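Local atomic coordinates of transcription inhibitor protein Gfh1 (Thermus thermophilus, PDB entry 2F23), a protein that inhibits all catalytic activities of RNA polymerase by partly blocking its substrate-binding site and so keeping NTPs from binding. Residues Glu13-Gln18 with Glu66-Arg71; Leu140-Pro143 with Glu148-Val151. All coordinates share one frame; numbering follows the deposited sequence.

Contact 1: residues Glu13-Gln18 with Glu66-Arg71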
# COMPACT_ATOMS: atom_id res chain seq x y z
N GLU A 13 10.34 -6.45 -3.35
CA GLU A 13 10.78 -6.99 -2.06
C GLU A 13 9.82 -6.62 -0.94
O GLU A 13 9.42 -7.47 -0.14
CB GLU A 13 12.18 -6.46 -1.71
CG GLU A 13 12.69 -6.96 -0.35
CD GLU A 13 14.07 -6.44 -0.01
OE1 GLU A 13 14.92 -6.38 -0.92
OE2 GLU A 13 14.32 -6.11 1.17
N ARG A 14 9.45 -5.35 -0.88
CA ARG A 14 8.54 -4.90 0.17
C ARG A 14 7.20 -5.62 0.11
O ARG A 14 6.71 -6.10 1.13
CB ARG A 14 8.32 -3.40 0.09
CG ARG A 14 9.58 -2.58 0.24
CD ARG A 14 9.29 -1.09 0.40
NE ARG A 14 9.00 -0.71 1.78
CZ ARG A 14 7.89 -1.03 2.44
NH1 ARG A 14 6.93 -1.73 1.85
NH2 ARG A 14 7.74 -0.64 3.70
N LEU A 15 6.61 -5.69 -1.08
CA LEU A 15 5.32 -6.35 -1.22
C LEU A 15 5.38 -7.85 -0.94
O LEU A 15 4.44 -8.41 -0.37
CB LEU A 15 4.74 -6.09 -2.62
CG LEU A 15 4.36 -4.63 -2.87
CD1 LEU A 15 3.82 -4.50 -4.29
CD2 LEU A 15 3.32 -4.19 -1.86
N MET A 16 6.46 -8.51 -1.34
CA MET A 16 6.58 -9.94 -1.08
C MET A 16 6.70 -10.18 0.42
O MET A 16 6.12 -11.12 0.96
CB MET A 16 7.80 -10.54 -1.78
CG MET A 16 7.97 -12.05 -1.54
SD MET A 16 6.56 -13.06 -2.11
CE MET A 16 6.56 -12.59 -3.80
N GLN A 17 7.46 -9.32 1.10
CA GLN A 17 7.61 -9.44 2.55
C GLN A 17 6.25 -9.23 3.19
O GLN A 17 5.88 -9.93 4.13
CB GLN A 17 8.61 -8.41 3.08
CG GLN A 17 10.01 -8.57 2.51
CD GLN A 17 10.96 -7.48 2.96
OE1 GLN A 17 10.59 -6.30 3.02
NE2 GLN A 17 12.20 -7.85 3.25
N GLN A 18 5.50 -8.25 2.68
CA GLN A 18 4.17 -7.98 3.22
C GLN A 18 3.27 -9.20 3.01
O GLN A 18 2.49 -9.56 3.89
CB GLN A 18 3.55 -6.76 2.56
CG GLN A 18 2.22 -6.37 3.17
CD GLN A 18 1.59 -5.17 2.51
OE1 GLN A 18 0.58 -4.65 2.97
NE2 GLN A 18 2.18 -4.72 1.41
N GLU A 66 -0.98 -10.89 -4.32
CA GLU A 66 -0.60 -11.92 -5.27
C GLU A 66 -0.84 -11.45 -6.70
O GLU A 66 -0.06 -11.76 -7.60
CB GLU A 66 -1.39 -13.21 -5.00
CG GLU A 66 -0.89 -13.96 -3.78
CD GLU A 66 -1.74 -15.16 -3.43
OE1 GLU A 66 -1.25 -16.01 -2.66
OE2 GLU A 66 -2.89 -15.25 -3.90
N ASP A 67 -1.91 -10.68 -6.89
CA ASP A 67 -2.23 -10.16 -8.22
C ASP A 67 -1.13 -9.23 -8.71
O ASP A 67 -0.62 -9.38 -9.82
CB ASP A 67 -3.56 -9.40 -8.18
CG ASP A 67 -3.93 -8.83 -9.54
OD1 ASP A 67 -4.30 -7.64 -9.60
OD2 ASP A 67 -3.87 -9.58 -10.53
N ILE A 68 -0.77 -8.26 -7.87
CA ILE A 68 0.25 -7.29 -8.23
C ILE A 68 1.62 -7.93 -8.42
O ILE A 68 2.30 -7.68 -9.41
CB ILE A 68 0.36 -6.20 -7.16
CG1 ILE A 68 -0.99 -5.48 -7.04
CG2 ILE A 68 1.48 -5.22 -7.51
CD1 ILE A 68 -1.01 -4.39 -6.04
N LEU A 69 2.02 -8.77 -7.47
CA LEU A 69 3.32 -9.43 -7.55
C LEU A 69 3.46 -10.37 -8.74
O LEU A 69 4.52 -10.43 -9.37
CB LEU A 69 3.60 -10.18 -6.25
CG LEU A 69 3.96 -9.29 -5.06
CD1 LEU A 69 3.96 -10.13 -3.79
CD2 LEU A 69 5.34 -8.66 -5.28
N SER A 70 2.40 -11.10 -9.06
CA SER A 70 2.45 -12.05 -10.16
C SER A 70 2.49 -11.39 -11.54
O SER A 70 2.99 -11.98 -12.50
CB SER A 70 1.24 -13.00 -10.09
OG SER A 70 0.03 -12.31 -10.33
N ARG A 71 1.98 -10.16 -11.63
CA ARG A 71 1.95 -9.46 -12.91
C ARG A 71 3.01 -8.38 -13.04
O ARG A 71 3.15 -7.76 -14.09
CB ARG A 71 0.57 -8.83 -13.12
CG ARG A 71 -0.55 -9.86 -13.16
CD ARG A 71 -1.88 -9.27 -13.61
NE ARG A 71 -2.39 -8.25 -12.70
CZ ARG A 71 -2.21 -6.95 -12.87
NH1 ARG A 71 -1.53 -6.49 -13.91
NH2 ARG A 71 -2.72 -6.09 -11.99
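L69 reaches from one helix to both L15 and M16 of the other, mainly one methyl for each. Its CD2 lies 3.7 Å from L15 CB, and its CD1 is 3.6 Å from M16 CE and 3.8 Å from M16 CA. M16 leaves its helix beside the interface rather than straight across it; the chain then bends at chi2 and chi3 (60° and 58°), which folds the terminal methyl back onto the L69 branch. A third apolar touch joins L15 CD1 to I68 CG2 at 4.0 Å, these two side chains crossing at about a right angle. Y12 and L19 of helix 9-37 also touch L69, so that Y12, L15, M16 and L19 surround it. With an alanine in place of L69, the M16 methyl and the flank of L15 would probably lose their mate and a gap would open between the helices.

Charged groups keep to the outside of this seam. R71 grips D67 of its own helix side-on, NE to OD2 at 2.9 Å and NH2 to OD1 at 3.3 Å; the carboxylate lies at the edge of the guanidinium, in its plane, while both oxygens are met from well above their own plane. E66 makes a salt bridge to R23 of helix 9-37.

The local axes approach to 10.2 Å and run at 140° to each other, antiparallel but splayed. L69 set among four residues spaced i, i+3, i+4 and i+7 is consistent with knobs-into-holes packing, at the base of the antiparallel coiled-coil hairpin of the GreA/GreB family.

Contact 2: residues Leu140-Pro143 with Glu148-Val151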
# COMPACT_ATOMS: atom_id res chain seq x y z
N LEU A 140 2.99 5.93 3.35
CA LEU A 140 2.90 7.37 3.52
C LEU A 140 1.88 7.83 4.55
O LEU A 140 0.81 7.24 4.69
CB LEU A 140 2.57 8.03 2.17
CG LEU A 140 3.53 7.71 1.02
CD1 LEU A 140 3.01 8.31 -0.27
CD2 LEU A 140 4.92 8.24 1.34
N ASP A 141 2.24 8.90 5.25
CA ASP A 141 1.38 9.48 6.27
C ASP A 141 0.53 10.56 5.60
O ASP A 141 0.94 11.72 5.50
CB ASP A 141 2.24 10.10 7.38
CG ASP A 141 3.12 9.07 8.07
OD1 ASP A 141 2.57 8.15 8.71
OD2 ASP A 141 4.36 9.19 7.98
N THR A 142 -0.64 10.16 5.13
CA THR A 142 -1.55 11.07 4.45
C THR A 142 -2.54 11.68 5.43
O THR A 142 -2.60 11.29 6.59
CB THR A 142 -2.34 10.33 3.36
OG1 THR A 142 -3.33 9.50 3.97
CG2 THR A 142 -1.41 9.46 2.52
N PRO A 143 -3.35 12.65 4.97
CA PRO A 143 -4.33 13.27 5.87
C PRO A 143 -5.42 12.28 6.29
O PRO A 143 -6.18 12.54 7.22
CB PRO A 143 -4.88 14.43 5.04
CG PRO A 143 -4.72 13.95 3.63
CD PRO A 143 -3.35 13.32 3.66
N GLU A 148 -0.26 2.55 2.11
CA GLU A 148 0.83 2.07 1.27
C GLU A 148 0.52 2.39 -0.19
O GLU A 148 -0.59 2.14 -0.66
CB GLU A 148 1.03 0.57 1.46
CG GLU A 148 2.01 -0.07 0.49
CD GLU A 148 2.32 -1.52 0.83
OE1 GLU A 148 3.32 -1.77 1.54
OE2 GLU A 148 1.55 -2.41 0.41
N PHE A 149 1.50 2.96 -0.90
CA PHE A 149 1.31 3.31 -2.30
C PHE A 149 2.47 2.90 -3.18
O PHE A 149 3.63 2.93 -2.77
CB PHE A 149 1.15 4.83 -2.47
CG PHE A 149 -0.11 5.38 -1.90
CD1 PHE A 149 -0.13 5.93 -0.62
CD2 PHE A 149 -1.29 5.37 -2.64
CE1 PHE A 149 -1.30 6.46 -0.09
CE2 PHE A 149 -2.46 5.90 -2.12
CZ PHE A 149 -2.47 6.45 -0.84
N ARG A 150 2.15 2.54 -4.41
CA ARG A 150 3.16 2.18 -5.40
C ARG A 150 3.26 3.41 -6.29
O ARG A 150 2.25 4.01 -6.64
CB ARG A 150 2.69 0.99 -6.24
CG ARG A 150 3.62 0.62 -7.39
CD ARG A 150 3.17 -0.68 -8.03
NE ARG A 150 1.84 -0.56 -8.61
CZ ARG A 150 1.60 -0.17 -9.86
NH1 ARG A 150 2.60 0.15 -10.66
NH2 ARG A 150 0.35 -0.09 -10.30
N VAL A 151 4.49 3.81 -6.62
CA VAL A 151 4.69 4.97 -7.49
C VAL A 151 4.45 4.52 -8.92
O VAL A 151 5.16 3.66 -9.44
CB VAL A 151 6.13 5.51 -7.36
CG1 VAL A 151 6.32 6.71 -8.28
CG2 VAL A 151 6.40 5.90 -5.92
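L140 and F149 meet on the same side of a beta hairpin, L140 CD1 lying 4.0 Å from F149 CD1 with the two side chains at about a right angle. T142 follows two residues on along the same face and sets its methyl CG2 4.0 Å from F149 CE1, so the ring bond from CD1 to CE1 has a methyl near each end. Both methyls approach the ring obliquely.

The L140 end is the tightly packed one. L140 is buried, lying also against M125, A128 and L129 of helix 124-129 and against L91 of strand 88-92, which touches F149 as well. Toward the turn the packing thins out: T142 is partly exposed, and D141 and P143 are exposed. With chi1 at 73°, T142 holds OG1 between its backbone N and carbonyl carbon and CG2 beside the N; the methyl faces the ring while the hydroxyl is hydrogen-bonded to G145 O and K144 N in the turn. On the other face of the sheet E148 points away from L140-P143.

Strand pairing comes from backbone bonds of L140 with R147 and of F149 with L138, whose partners flank the two segments. Side-chain contact between the segments is thus purely carbon to carbon: shape and burial, rather than polar pairing, probably hold F149 against L140 on the sheet face covered by helix 124-129, and the polar work is left to the backbone and to the turn.

How the contacts relate
From the N terminus, the chain runs up helix 9-37 and back down helix 46-71, and contact 1 closes this long loop of 47 residues near the base of the coiled coil. The chain then enters the C-terminal domain, where contact 2 closes the short hairpin between strands 137-142 and 145-155. The two loops follow in series, neither nesting nor crossing, with centres about 17 Å apart. They nevertheless touch: Q18 NE2 lies 2.6 Å from E148 OE2, a probable hydrogen bond, and R14 makes a long, weak ion pair with the same carboxylate. E148 thus links the first helix to the C-terminal sheet, across the seam between coiled coil and globular domain.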